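Local coordinates for 5-formaminoimidazole-4-carboxamide-1-(beta)-D-ribofuranosyl 5'-monophosphate synthetase (Methanocaldococcus jannaschii, PDB 2R7N), which catalyses the ATP- and formate-dependent, folate-independent formylation of AICAR to FAICAR in the de novo purine biosynthesis of a methanogenic archaeon, at residues M225-E230 / G257-V262; E200-T205 / Q297-E302; R138-Y143 / E305-E310. All coordinates share one frame; numbering follows the deposited sequence.

Contact 1 of 3, residues M225-E230 / G257-V262; sequences MDKRYE and GNIPVV. With ADP (adenosine-5'-diphosphate), chain D; FAI (5-(formylamino)-1-(5-O-phosphono-beta-D-ribofuranosyl)-1H-imidazole-4-carboxamide), chain E.
Lys227 and Ile259 form the hydrogen-bonded pair at the middle of this antiparallel ladder: Lys227 N reaches Ile259 O at 2.8 Å, and Ile259 N returns to Lys227 O at 2.9 Å. Packing is close on the face of Arg228 and Asn258. The Asn258 amide pairs with the carboxamide of the bound product, FAI, through two hydrogen bonds, ND2 giving to O5 at 2.8 Å and OD1 taking N2 at 2.9 Å, both nearly straight. Arg228 bends at chi2 (-59°), which lays its guanidinium beside Asn258 with FAI N2 over one face. NH1 makes a weak bond to Asn258 OD1 and a salt bridge to Asp226 OD2, which it meets on that oxygen's syn lone pair. That shared positive charge probably eases the close approach of two acceptors, Asp226 OD2 and Asn258 OD1, 2.7 Å apart. Further on, Glu230 OE1 accepts ADP O2' at 3.0 Å. The other face is apolar and well packed round Ile259, whose CD1 lies over the Tyr229 ring, 4.2 Å from its centroid in a CH-pi contact, and touches Lys227 CE. The looser side is at Lys227 and Pro260, both partly exposed. Around the pair, Asp226 bonds His210 and Arg228 bridges Asp316, while Tyr229 OH takes Asn206 N of the second subunit. Strand 219-230 runs between 205-214 and 253-263, the latter outermost within the chain, yet Gly257 and Asn258 ladder onto a strand of the second subunit, and helix 327-333 packs on Met225 and Val262.

Contact 2 of 3, residues E200-T205 / Q297-E302; sequences EYVVGT and QSLCNE. With ADP (adenosine-5'-diphosphate), chain D.
Val202 and Leu299 meet beside the adenine of ADP, Val202 CG1 lying 3.7 Å from Leu299 CB, the two side chains running past one another, oppositely directed. Leu299 CD1 pushes on to adenine C2 at 3.6 Å. Val202 N gives to N1 at 2.9 Å and Glu200 O accepts N6 at 3.0 Å, so two neighbouring polar positions of the base are met by backbone groups. Tyr201, its ring swung anti to the backbone N (chi1 -171°), sets one face against C2, which sits over the ring centre. At the other end of the nucleotide, Gln297 NE2 makes a weak bond to the terminal phosphate oxygen O3B.

The next shell fixes this loop to the strand. Thr205 N bonds Cys300 O at 3.0 Å and Cys300 N bonds Thr205 O at 2.7 Å. Gly204 passes so near Cys300 O, CA to O 3.1 Å, that a beta carbon would collide with it. A water donates to Val203 O and accepts from Glu302 N. Outermost, Thr205 OG1 bonds Thr256 of the third subunit, and Ser298 OG bonds Phe207 O. A linker between two sheets that offers a carbonyl and an N-H to the adenine is the hallmark of the ATP-grasp nucleotide site.

Contact 3 of 3, residues R138-Y143 / E305-E310; sequences RVPKKY and ELVVFE. With ADP (adenosine-5'-diphosphate), chain D.
Arg138 and Glu305 make the charged part of the contact by stacking. The guanidinium and carboxylate planes lie 14° apart, and Glu305 CG stands 3.6 Å above the Arg138 guanidinium, over its centre. Arg138 NE and Glu305 OE1 are 3.9 Å apart, a long salt bridge in which no N-H points at the oxygen; OE1 is instead hydrogen-bonded by Asn301 ND2. Water adds a second tie at this exposed end: one molecule accepts from Arg138 NH1 and donates to Leu306 O, while another links Arg138 N to the same carbonyl, weakly on the carbonyl side.

A single direct backbone bond joins the segments, Val308 N to Arg138 O at 2.7 Å.

The apolar contacts cluster round Pro140. Val307, whose CG1 lies anti to the backbone N (chi1 177°), directs that methyl against the Val139-Pro140 peptide and to 3.6 Å from Pro140 CD. Pro140 CG also rests against Phe309 CB at 4.2 Å.

Nucleotide contacts come last. One face of the Phe309 ring looks onto the imidazole part of the adenine, with N9 over it, while CE1 reaches the ribose C3' at 3.5 Å; Pro140 CG lies near N6. An alanine at Phe309 would keep only CB, and is likely to leave this side of the imidazole ring and ribose without its support. Glu310 runs alongside the phosphates, OE1 3.3 Å from O1A; it is a predicted magnesium ligand, and such an ion would probably offset the like charges. Phe309 and Glu310 together stand opposite Gln297 as a classic beta bulge, and both side chains lie against the nucleotide in the ATP-grasp active site.

From the N terminus, the chain reaches 138-143 first, passes through strand 197-200 into 200-205, runs along strand 205-214 and returns on its antiparallel neighbour to 225-230. Contact 1 then closes the shortest loop, 225-230 pairing with 257-262. Contact 2 closes a longer one at 297-302 that holds contact 1 within it, and contact 3, completed at 305-310, encloses both; none cross. Contacts 2 and 3 tie the small sheet carrying 142-143 and 197-200 to strands 292-300 and 306-312 of the five-stranded sheet, and touch through backbone neighbours such as Leu299 and Val307. Contact 1 lies at the far edge of that sheet, meeting contact 2 where Arg228 packs on Gln297. All three touch ADP.

Contact 1 of 3, residues M225-E230 / G257-V262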
loop_
_atom_site.group_PDB
_atom_site.type_symbol
_atom_site.label_atom_id
_atom_site.label_comp_id
_atom_site.label_asym_id
_atom_site.label_seq_id
_atom_site.Cartn_x
_atom_site.Cartn_y
_atom_site.Cartn_z
ATOM N N MET A 225 -10.954 3.609 20.230
ATOM C CA MET A 225 -11.744 4.354 21.192
ATOM C C MET A 225 -12.699 5.268 20.457
ATOM O O MET A 225 -12.329 5.910 19.467
ATOM C CB MET A 225 -10.842 5.223 22.077
ATOM C CG MET A 225 -9.821 4.467 22.898
ATOM S SD MET A 225 -9.007 5.621 24.002
ATOM C CE MET A 225 -7.870 4.494 24.831
ATOM N N ASP A 226 -13.923 5.337 20.961
ATOM C CA ASP A 226 -14.893 6.288 20.472
ATOM C C ASP A 226 -15.624 6.907 21.659
ATOM O O ASP A 226 -15.659 6.352 22.760
ATOM C CB ASP A 226 -15.911 5.583 19.578
ATOM C CG ASP A 226 -16.890 4.719 20.380
ATOM O OD1 ASP A 226 -16.444 3.684 20.921
ATOM O OD2 ASP A 226 -18.099 5.070 20.465
ATOM N N LYS A 227 -16.233 8.057 21.426
ATOM C CA LYS A 227 -17.194 8.558 22.372
ATOM C C LYS A 227 -18.561 8.489 21.719
ATOM O O LYS A 227 -18.698 8.734 20.519
ATOM C CB LYS A 227 -16.855 9.973 22.823
ATOM C CG LYS A 227 -17.008 11.013 21.766
ATOM C CD LYS A 227 -16.977 12.417 22.362
ATOM C CE LYS A 227 -17.489 13.395 21.333
ATOM N NZ LYS A 227 -17.763 14.718 21.882
ATOM N N ARG A 228 -19.553 8.115 22.517
ATOM C CA ARG A 228 -20.929 8.014 22.072
ATOM C C ARG A 228 -21.476 9.344 21.614
ATOM O O ARG A 228 -21.152 10.409 22.156
ATOM C CB ARG A 228 -21.826 7.517 23.205
ATOM C CG ARG A 228 -21.325 6.272 23.873
ATOM C CD ARG A 228 -21.222 5.205 22.850
ATOM N NE ARG A 228 -21.364 3.879 23.418
ATOM C CZ ARG A 228 -20.795 2.801 22.897
ATOM N NH1 ARG A 228 -20.040 2.927 21.814
ATOM N NH2 ARG A 228 -20.972 1.610 23.466
ATOM N N TYR A 229 -22.353 9.249 20.629
ATOM C CA TYR A 229 -23.081 10.370 20.112
ATOM C C TYR A 229 -24.542 9.986 20.302
ATOM O O TYR A 229 -25.076 9.117 19.590
ATOM C CB TYR A 229 -22.742 10.522 18.645
ATOM C CG TYR A 229 -23.063 11.857 18.067
ATOM C CD1 TYR A 229 -22.875 13.009 18.802
ATOM C CD2 TYR A 229 -23.508 11.972 16.760
ATOM C CE1 TYR A 229 -23.146 14.244 18.260
ATOM C CE2 TYR A 229 -23.776 13.201 16.210
ATOM C CZ TYR A 229 -23.600 14.331 16.972
ATOM O OH TYR A 229 -23.882 15.564 16.442
ATOM N N GLU A 230 -25.177 10.613 21.287
ATOM C CA GLU A 230 -26.500 10.187 21.754
ATOM C C GLU A 230 -27.575 11.252 21.562
ATOM O O GLU A 230 -27.302 12.443 21.615
ATOM C CB GLU A 230 -26.407 9.729 23.206
ATOM C CG GLU A 230 -25.839 8.328 23.333
ATOM C CD GLU A 230 -25.205 8.038 24.682
ATOM O OE1 GLU A 230 -25.065 8.970 25.512
ATOM O OE2 GLU A 230 -24.829 6.863 24.901
ATOM N N GLY A 257 -24.707 7.175 17.065
ATOM C CA GLY A 257 -23.474 7.271 16.318
ATOM C C GLY A 257 -22.296 7.254 17.255
ATOM O O GLY A 257 -22.451 7.062 18.463
ATOM N N ASN A 258 -21.112 7.444 16.691
ATOM C CA ASN A 258 -19.894 7.455 17.473
ATOM C C ASN A 258 -18.909 8.448 16.871
ATOM O O ASN A 258 -18.980 8.774 15.689
ATOM C CB ASN A 258 -19.279 6.053 17.560
ATOM C CG ASN A 258 -20.303 4.980 17.935
ATOM O OD1 ASN A 258 -20.355 4.535 19.080
ATOM N ND2 ASN A 258 -21.127 4.568 16.966
ATOM N N ILE A 259 -18.021 8.956 17.711
ATOM C CA ILE A 259 -17.069 9.966 17.319
ATOM C C ILE A 259 -15.716 9.473 17.796
ATOM O O ILE A 259 -15.607 8.951 18.898
ATOM C CB ILE A 259 -17.408 11.320 17.967
ATOM C CG1 ILE A 259 -18.709 11.884 17.372
ATOM C CG2 ILE A 259 -16.299 12.333 17.752
ATOM C CD1 ILE A 259 -19.214 13.072 18.140
ATOM N N PRO A 260 -14.692 9.583 16.940
ATOM C CA PRO A 260 -13.369 9.095 17.303
ATOM C C PRO A 260 -12.697 9.992 18.330
ATOM O O PRO A 260 -12.899 11.199 18.329
ATOM C CB PRO A 260 -12.597 9.118 15.981
ATOM C CG PRO A 260 -13.330 10.043 15.095
ATOM C CD PRO A 260 -14.744 10.150 15.584
ATOM N N VAL A 261 -11.905 9.384 19.204
ATOM C CA VAL A 261 -11.203 10.115 20.228
ATOM C C VAL A 261 -9.992 9.269 20.572
ATOM O O VAL A 261 -9.977 8.068 20.300
ATOM C CB VAL A 261 -12.116 10.302 21.491
ATOM C CG1 VAL A 261 -12.249 9.001 22.278
ATOM C CG2 VAL A 261 -11.594 11.407 22.381
ATOM N N VAL A 262 -8.971 9.901 21.141
ATOM C CA VAL A 262 -7.798 9.193 21.619
ATOM C C VAL A 262 -7.615 9.640 23.051
ATOM O O VAL A 262 -7.915 10.768 23.386
ATOM C CB VAL A 262 -6.492 9.532 20.800
ATOM C CG1 VAL A 262 -6.514 8.883 19.420
ATOM C CG2 VAL A 262 -6.269 11.043 20.688
HETATM P PB ADP D . -25.486 1.473 27.121
HETATM O O1B ADP D . -25.132 0.124 27.712
HETATM O O2B ADP D . -26.977 1.733 27.013
HETATM O O3B ADP D . -24.700 1.815 25.865
HETATM P PA ADP D . -25.866 3.035 29.434
HETATM O O1A ADP D . -25.228 2.558 30.718
HETATM O O2A ADP D . -27.295 2.738 29.072
HETATM O O3A ADP D . -24.937 2.535 28.217
HETATM O "O5'" ADP D . -25.756 4.631 29.404
HETATM C "C5'" ADP D . -26.398 5.330 28.354
HETATM C "C4'" ADP D . -25.648 6.640 28.214
HETATM O "O4'" ADP D . -25.912 7.460 29.358
HETATM C "C3'" ADP D . -24.141 6.415 28.186
HETATM O "O3'" ADP D . -23.647 6.300 26.851
HETATM C "C2'" ADP D . -23.580 7.625 28.907
HETATM O "O2'" ADP D . -23.317 8.684 27.986
HETATM C "C1'" ADP D . -24.706 8.032 29.853
HETATM N N9 ADP D . -24.364 7.434 31.147
HETATM C C8 ADP D . -24.522 6.146 31.503
HETATM N N7 ADP D . -24.060 5.937 32.766
HETATM C C5 ADP D . -23.590 7.115 33.228
HETATM C C6 ADP D . -22.980 7.606 34.482
HETATM N N6 ADP D . -22.750 6.779 35.533
HETATM N N1 ADP D . -22.630 8.904 34.538
HETATM C C2 ADP D . -22.838 9.745 33.504
HETATM N N3 ADP D . -23.397 9.376 32.339
HETATM C C4 ADP D . -23.780 8.093 32.148
HETATM O OP2 FAI E . -28.618 -1.074 15.965
HETATM P P FAI E . -29.232 -2.081 17.079
HETATM O OP1 FAI E . -29.659 -3.400 16.263
HETATM O OP3 FAI E . -30.406 -1.508 17.785
HETATM O O3 FAI E . -28.046 -2.469 18.065
HETATM C C4 FAI E . -28.317 -3.434 19.086
HETATM C C FAI E . -27.583 -3.064 20.381
HETATM O O FAI E . -26.369 -2.465 19.931
HETATM C C3 FAI E . -28.319 -2.000 21.220
HETATM O "O3'" FAI E . -28.614 -2.571 22.502
HETATM C C2 FAI E . -27.315 -0.854 21.378
HETATM O "O2'" FAI E . -27.116 -0.554 22.768
HETATM C C1 FAI E . -26.010 -1.422 20.832
HETATM N N FAI E . -25.383 -0.463 19.910
HETATM C C5 FAI E . -25.780 -0.261 18.648
HETATM N N1 FAI E . -24.995 0.656 18.078
HETATM C C3A FAI E . -24.101 1.034 18.982
HETATM C C6 FAI E . -23.041 2.082 18.683
HETATM O O5 FAI E . -22.945 2.503 17.528
HETATM N N2 FAI E . -22.282 2.488 19.712
HETATM C C7A FAI E . -24.339 0.332 20.147
HETATM N N3 FAI E . -23.647 0.398 21.291
HETATM C C8 FAI E . -22.935 -0.664 21.739
HETATM O O6 FAI E . -22.827 -1.786 21.208
#

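Contact 2 of 3, residues E200-T205 / Q297-E302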
loop_
_atom_site.group_PDB
_atom_site.type_symbol
_atom_site.label_atom_id
_atom_site.label_comp_id
_atom_site.label_asym_id
_atom_site.label_seq_id
_atom_site.Cartn_x
_atom_site.Cartn_y
_atom_site.Cartn_z
ATOM N N GLU A 200 -24.375 6.779 40.714
ATOM C CA GLU A 200 -23.596 8.004 40.677
ATOM C C GLU A 200 -23.466 8.525 39.254
ATOM O O GLU A 200 -23.064 7.796 38.356
ATOM C CB GLU A 200 -22.201 7.724 41.220
ATOM C CG GLU A 200 -21.240 8.839 40.987
ATOM C CD GLU A 200 -19.891 8.579 41.615
ATOM O OE1 GLU A 200 -19.575 7.399 41.941
ATOM O OE2 GLU A 200 -19.146 9.570 41.769
ATOM N N TYR A 201 -23.821 9.781 39.042
ATOM C CA TYR A 201 -23.611 10.403 37.752
ATOM C C TYR A 201 -22.149 10.791 37.702
ATOM O O TYR A 201 -21.720 11.701 38.415
ATOM C CB TYR A 201 -24.500 11.640 37.579
ATOM C CG TYR A 201 -24.463 12.185 36.178
ATOM C CD1 TYR A 201 -25.451 11.860 35.260
ATOM C CD2 TYR A 201 -23.423 13.001 35.759
ATOM C CE1 TYR A 201 -25.410 12.350 33.962
ATOM C CE2 TYR A 201 -23.372 13.491 34.465
ATOM C CZ TYR A 201 -24.363 13.165 33.573
ATOM O OH TYR A 201 -24.318 13.662 32.287
ATOM N N VAL A 202 -21.366 10.077 36.896
ATOM C CA VAL A 202 -19.946 10.400 36.781
ATOM C C VAL A 202 -19.782 11.516 35.760
ATOM O O VAL A 202 -20.276 11.412 34.640
ATOM C CB VAL A 202 -19.091 9.173 36.398
ATOM C CG1 VAL A 202 -17.661 9.595 36.090
ATOM C CG2 VAL A 202 -19.118 8.134 37.520
ATOM N N VAL A 203 -19.112 12.592 36.161
ATOM C CA VAL A 203 -18.962 13.751 35.288
ATOM C C VAL A 203 -17.555 13.803 34.714
ATOM O O VAL A 203 -16.585 14.086 35.417
ATOM C CB VAL A 203 -19.301 15.082 36.011
ATOM C CG1 VAL A 203 -19.092 16.289 35.074
ATOM C CG2 VAL A 203 -20.729 15.050 36.538
ATOM N N GLY A 204 -17.448 13.516 33.426
ATOM C CA GLY A 204 -16.146 13.487 32.789
ATOM C C GLY A 204 -16.214 13.173 31.314
ATOM O O GLY A 204 -17.269 13.255 30.694
ATOM N N THR A 205 -15.072 12.802 30.759
ATOM C CA THR A 205 -14.962 12.572 29.333
ATOM C C THR A 205 -15.141 11.092 28.992
ATOM O O THR A 205 -14.515 10.228 29.597
ATOM C CB THR A 205 -13.621 13.075 28.830
ATOM O OG1 THR A 205 -12.626 12.812 29.825
ATOM C CG2 THR A 205 -13.682 14.580 28.583
ATOM N N GLN A 297 -16.801 0.819 28.460
ATOM C CA GLN A 297 -17.396 2.133 28.233
ATOM C C GLN A 297 -17.222 2.978 29.483
ATOM O O GLN A 297 -17.960 2.839 30.446
ATOM C CB GLN A 297 -18.869 1.983 27.897
ATOM C CG GLN A 297 -19.103 1.079 26.717
ATOM C CD GLN A 297 -20.526 0.609 26.624
ATOM O OE1 GLN A 297 -20.785 -0.595 26.595
ATOM N NE2 GLN A 297 -21.470 1.555 26.577
ATOM N N SER A 298 -16.227 3.849 29.469
ATOM C CA SER A 298 -15.817 4.534 30.675
ATOM C C SER A 298 -16.007 6.047 30.621
ATOM O O SER A 298 -16.381 6.614 29.591
ATOM C CB SER A 298 -14.360 4.210 30.965
ATOM O OG SER A 298 -13.527 4.735 29.941
ATOM N N LEU A 299 -15.758 6.692 31.756
ATOM C CA LEU A 299 -15.780 8.137 31.844
ATOM C C LEU A 299 -14.559 8.554 32.619
ATOM O O LEU A 299 -14.229 7.970 33.652
ATOM C CB LEU A 299 -17.052 8.636 32.531
ATOM C CG LEU A 299 -18.304 8.639 31.640
ATOM C CD1 LEU A 299 -19.596 8.575 32.447
ATOM C CD2 LEU A 299 -18.298 9.842 30.709
ATOM N N CYS A 300 -13.849 9.538 32.092
ATOM C CA CYS A 300 -12.637 9.966 32.736
ATOM C C CYS A 300 -12.987 11.145 33.636
ATOM O O CYS A 300 -13.312 12.233 33.160
ATOM C CB CYS A 300 -11.573 10.332 31.693
ATOM S SG CYS A 300 -9.947 10.680 32.402
ATOM N N ASN A 301 -12.959 10.932 34.945
ATOM C CA ASN A 301 -13.198 12.057 35.830
ATOM C C ASN A 301 -11.979 12.970 35.859
ATOM O O ASN A 301 -10.978 12.692 35.194
ATOM C CB ASN A 301 -13.674 11.613 37.209
ATOM C CG ASN A 301 -12.597 10.957 38.027
ATOM O OD1 ASN A 301 -11.417 11.259 37.886
ATOM N ND2 ASN A 301 -13.008 10.064 38.924
ATOM N N GLU A 302 -12.070 14.071 36.593
ATOM C CA GLU A 302 -11.023 15.087 36.557
ATOM C C GLU A 302 -9.771 14.639 37.291
ATOM O O GLU A 302 -8.717 15.272 37.200
ATOM C CB GLU A 302 -11.528 16.418 37.117
ATOM C CG GLU A 302 -12.210 16.327 38.481
ATOM C CD GLU A 302 -12.347 17.685 39.147
ATOM O OE1 GLU A 302 -13.035 18.565 38.589
ATOM O OE2 GLU A 302 -11.757 17.874 40.231
HETATM P PB ADP D . -25.486 1.473 27.121
HETATM O O1B ADP D . -25.132 0.124 27.712
HETATM O O2B ADP D . -26.977 1.733 27.013
HETATM O O3B ADP D . -24.700 1.815 25.865
HETATM P PA ADP D . -25.866 3.035 29.434
HETATM O O1A ADP D . -25.228 2.558 30.718
HETATM O O2A ADP D . -27.295 2.738 29.072
HETATM O O3A ADP D . -24.937 2.535 28.217
HETATM O "O5'" ADP D . -25.756 4.631 29.404
HETATM C "C5'" ADP D . -26.398 5.330 28.354
HETATM C "C4'" ADP D . -25.648 6.640 28.214
HETATM O "O4'" ADP D . -25.912 7.460 29.358
HETATM C "C3'" ADP D . -24.141 6.415 28.186
HETATM O "O3'" ADP D . -23.647 6.300 26.851
HETATM C "C2'" ADP D . -23.580 7.625 28.907
HETATM O "O2'" ADP D . -23.317 8.684 27.986
HETATM C "C1'" ADP D . -24.706 8.032 29.853
HETATM N N9 ADP D . -24.364 7.434 31.147
HETATM C C8 ADP D . -24.522 6.146 31.503
HETATM N N7 ADP D . -24.060 5.937 32.766
HETATM C C5 ADP D . -23.590 7.115 33.228
HETATM C C6 ADP D . -22.980 7.606 34.482
HETATM N N6 ADP D . -22.750 6.779 35.533
HETATM N N1 ADP D . -22.630 8.904 34.538
HETATM C C2 ADP D . -22.838 9.745 33.504
HETATM N N3 ADP D . -23.397 9.376 32.339
HETATM C C4 ADP D . -23.780 8.093 32.148
HETATM O O HOH W 1 -14.943 14.631 37.426
#

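Contact 3 of 3, residues R138-Y143 / E305-E310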
loop_
_atom_site.group_PDB
_atom_site.type_symbol
_atom_site.label_atom_id
_atom_site.label_comp_id
_atom_site.label_asym_id
_atom_site.label_seq_id
_atom_site.Cartn_x
_atom_site.Cartn_y
_atom_site.Cartn_z
ATOM N N ARG A 138 -12.977 0.600 38.618
ATOM C CA ARG A 138 -13.804 1.692 39.103
ATOM C C ARG A 138 -15.144 1.703 38.392
ATOM O O ARG A 138 -15.201 1.779 37.168
ATOM C CB ARG A 138 -13.111 3.030 38.890
ATOM C CG ARG A 138 -11.801 3.159 39.627
ATOM C CD ARG A 138 -11.314 4.584 39.581
ATOM N NE ARG A 138 -10.115 4.767 40.388
ATOM C CZ ARG A 138 -8.876 4.772 39.905
ATOM N NH1 ARG A 138 -8.669 4.601 38.600
ATOM N NH2 ARG A 138 -7.844 4.959 40.725
ATOM N N VAL A 139 -16.220 1.613 39.169
ATOM C CA VAL A 139 -17.577 1.753 38.652
ATOM C C VAL A 139 -18.273 2.904 39.384
ATOM O O VAL A 139 -17.849 3.291 40.479
ATOM C CB VAL A 139 -18.369 0.440 38.804
ATOM C CG1 VAL A 139 -17.872 -0.591 37.806
ATOM C CG2 VAL A 139 -18.240 -0.097 40.215
ATOM N N PRO A 140 -19.320 3.489 38.776
ATOM C CA PRO A 140 -20.041 4.525 39.531
ATOM C C PRO A 140 -20.727 3.921 40.764
ATOM O O PRO A 140 -21.137 2.765 40.722
ATOM C CB PRO A 140 -21.081 5.043 38.535
ATOM C CG PRO A 140 -21.189 4.003 37.477
ATOM C CD PRO A 140 -19.894 3.251 37.443
ATOM N N LYS A 141 -20.824 4.681 41.854
ATOM C CA LYS A 141 -21.489 4.184 43.068
ATOM C C LYS A 141 -22.931 3.803 42.779
ATOM O O LYS A 141 -23.636 4.515 42.061
ATOM C CB LYS A 141 -21.438 5.215 44.200
ATOM C CG LYS A 141 -20.051 5.423 44.777
ATOM C CD LYS A 141 -20.063 6.341 45.990
ATOM C CE LYS A 141 -18.647 6.517 46.549
ATOM N NZ LYS A 141 -18.573 7.469 47.701
ATOM N N LYS A 142 -23.359 2.667 43.319
ATOM C CA LYS A 142 -24.745 2.233 43.170
ATOM C C LYS A 142 -25.600 2.812 44.290
ATOM O O LYS A 142 -25.091 3.109 45.376
ATOM C CB LYS A 142 -24.843 0.707 43.167
ATOM C CG LYS A 142 -23.991 0.031 42.092
ATOM C CD LYS A 142 -24.338 0.538 40.692
ATOM C CE LYS A 142 -23.430 -0.057 39.620
ATOM N NZ LYS A 142 -22.026 0.443 39.706
ATOM N N TYR A 143 -26.892 2.979 44.013
ATOM C CA TYR A 143 -27.848 3.484 45.000
ATOM C C TYR A 143 -29.085 2.595 45.110
ATOM O O TYR A 143 -29.908 2.519 44.182
ATOM C CB TYR A 143 -28.261 4.917 44.673
ATOM C CG TYR A 143 -27.138 5.904 44.851
ATOM C CD1 TYR A 143 -26.960 6.567 46.057
ATOM C CD2 TYR A 143 -26.244 6.163 43.813
ATOM C CE1 TYR A 143 -25.924 7.467 46.224
ATOM C CE2 TYR A 143 -25.210 7.059 43.969
ATOM C CZ TYR A 143 -25.053 7.712 45.172
ATOM O OH TYR A 143 -24.018 8.606 45.325
ATOM N N GLU A 305 -9.150 9.401 36.463
ATOM C CA GLU A 305 -9.529 8.039 36.801
ATOM C C GLU A 305 -10.631 7.651 35.868
ATOM O O GLU A 305 -11.592 8.401 35.701
ATOM C CB GLU A 305 -10.044 7.939 38.233
ATOM C CG GLU A 305 -9.038 8.351 39.297
ATOM C CD GLU A 305 -9.689 8.699 40.639
ATOM O OE1 GLU A 305 -10.922 8.508 40.809
ATOM O OE2 GLU A 305 -8.952 9.174 41.525
ATOM N N LEU A 306 -10.498 6.485 35.250
ATOM C CA LEU A 306 -11.503 6.014 34.314
ATOM C C LEU A 306 -12.510 5.149 35.038
ATOM O O LEU A 306 -12.159 4.149 35.660
ATOM C CB LEU A 306 -10.859 5.212 33.178
ATOM C CG LEU A 306 -10.056 5.943 32.099
ATOM C CD1 LEU A 306 -9.044 4.986 31.488
ATOM C CD2 LEU A 306 -10.994 6.514 31.037
ATOM N N VAL A 307 -13.771 5.533 34.938
ATOM C CA VAL A 307 -14.821 4.849 35.649
ATOM C C VAL A 307 -15.713 4.157 34.634
ATOM O O VAL A 307 -16.282 4.795 33.754
ATOM C CB VAL A 307 -15.663 5.848 36.497
ATOM C CG1 VAL A 307 -16.816 5.120 37.196
ATOM C CG2 VAL A 307 -14.777 6.576 37.511
ATOM N N VAL A 308 -15.848 2.849 34.768
ATOM C CA VAL A 308 -16.580 2.058 33.792
ATOM C C VAL A 308 -18.058 1.983 34.159
ATOM O O VAL A 308 -18.428 1.410 35.185
ATOM C CB VAL A 308 -16.003 0.630 33.726
ATOM C CG1 VAL A 308 -16.683 -0.180 32.639
ATOM C CG2 VAL A 308 -14.495 0.686 33.531
ATOM N N PHE A 309 -18.901 2.553 33.313
ATOM C CA PHE A 309 -20.321 2.603 33.585
ATOM C C PHE A 309 -21.054 1.540 32.783
ATOM O O PHE A 309 -22.251 1.325 32.960
ATOM C CB PHE A 309 -20.874 3.988 33.252
ATOM C CG PHE A 309 -20.876 4.307 31.777
ATOM C CD1 PHE A 309 -21.856 3.789 30.946
ATOM C CD2 PHE A 309 -19.919 5.146 31.234
ATOM C CE1 PHE A 309 -21.872 4.080 29.597
ATOM C CE2 PHE A 309 -19.924 5.438 29.881
ATOM C CZ PHE A 309 -20.899 4.902 29.061
ATOM N N GLU A 310 -20.330 0.886 31.885
ATOM C CA GLU A 310 -20.907 -0.168 31.058
ATOM C C GLU A 310 -19.784 -0.969 30.407
ATOM O O GLU A 310 -18.640 -0.509 30.331
ATOM C CB GLU A 310 -21.832 0.432 29.998
ATOM C CG GLU A 310 -22.656 -0.576 29.211
ATOM C CD GLU A 310 -23.694 -1.294 30.058
ATOM O OE1 GLU A 310 -24.313 -0.646 30.931
ATOM O OE2 GLU A 310 -23.897 -2.510 29.841
HETATM P PB ADP D . -25.486 1.473 27.121
HETATM O O1B ADP D . -25.132 0.124 27.712
HETATM O O2B ADP D . -26.977 1.733 27.013
HETATM O O3B ADP D . -24.700 1.815 25.865
HETATM P PA ADP D . -25.866 3.035 29.434
HETATM O O1A ADP D . -25.228 2.558 30.718
HETATM O O2A ADP D . -27.295 2.738 29.072
HETATM O O3A ADP D . -24.937 2.535 28.217
HETATM O "O5'" ADP D . -25.756 4.631 29.404
HETATM C "C5'" ADP D . -26.398 5.330 28.354
HETATM C "C4'" ADP D . -25.648 6.640 28.214
HETATM O "O4'" ADP D . -25.912 7.460 29.358
HETATM C "C3'" ADP D . -24.141 6.415 28.186
HETATM O "O3'" ADP D . -23.647 6.300 26.851
HETATM C "C2'" ADP D . -23.580 7.625 28.907
HETATM O "O2'" ADP D . -23.317 8.684 27.986
HETATM C "C1'" ADP D . -24.706 8.032 29.853
HETATM N N9 ADP D . -24.364 7.434 31.147
HETATM C C8 ADP D . -24.522 6.146 31.503
HETATM N N7 ADP D . -24.060 5.937 32.766
HETATM C C5 ADP D . -23.590 7.115 33.228
HETATM C C6 ADP D . -22.980 7.606 34.482
HETATM N N6 ADP D . -22.750 6.779 35.533
HETATM N N1 ADP D . -22.630 8.904 34.538
HETATM C C2 ADP D . -22.838 9.745 33.504
HETATM N N3 ADP D . -23.397 9.376 32.339
HETATM C C4 ADP D . -23.780 8.093 32.148
HETATM O O HOH W 2 -9.741 3.430 36.428
HETATM O O HOH W 3 -10.630 1.383 36.675
#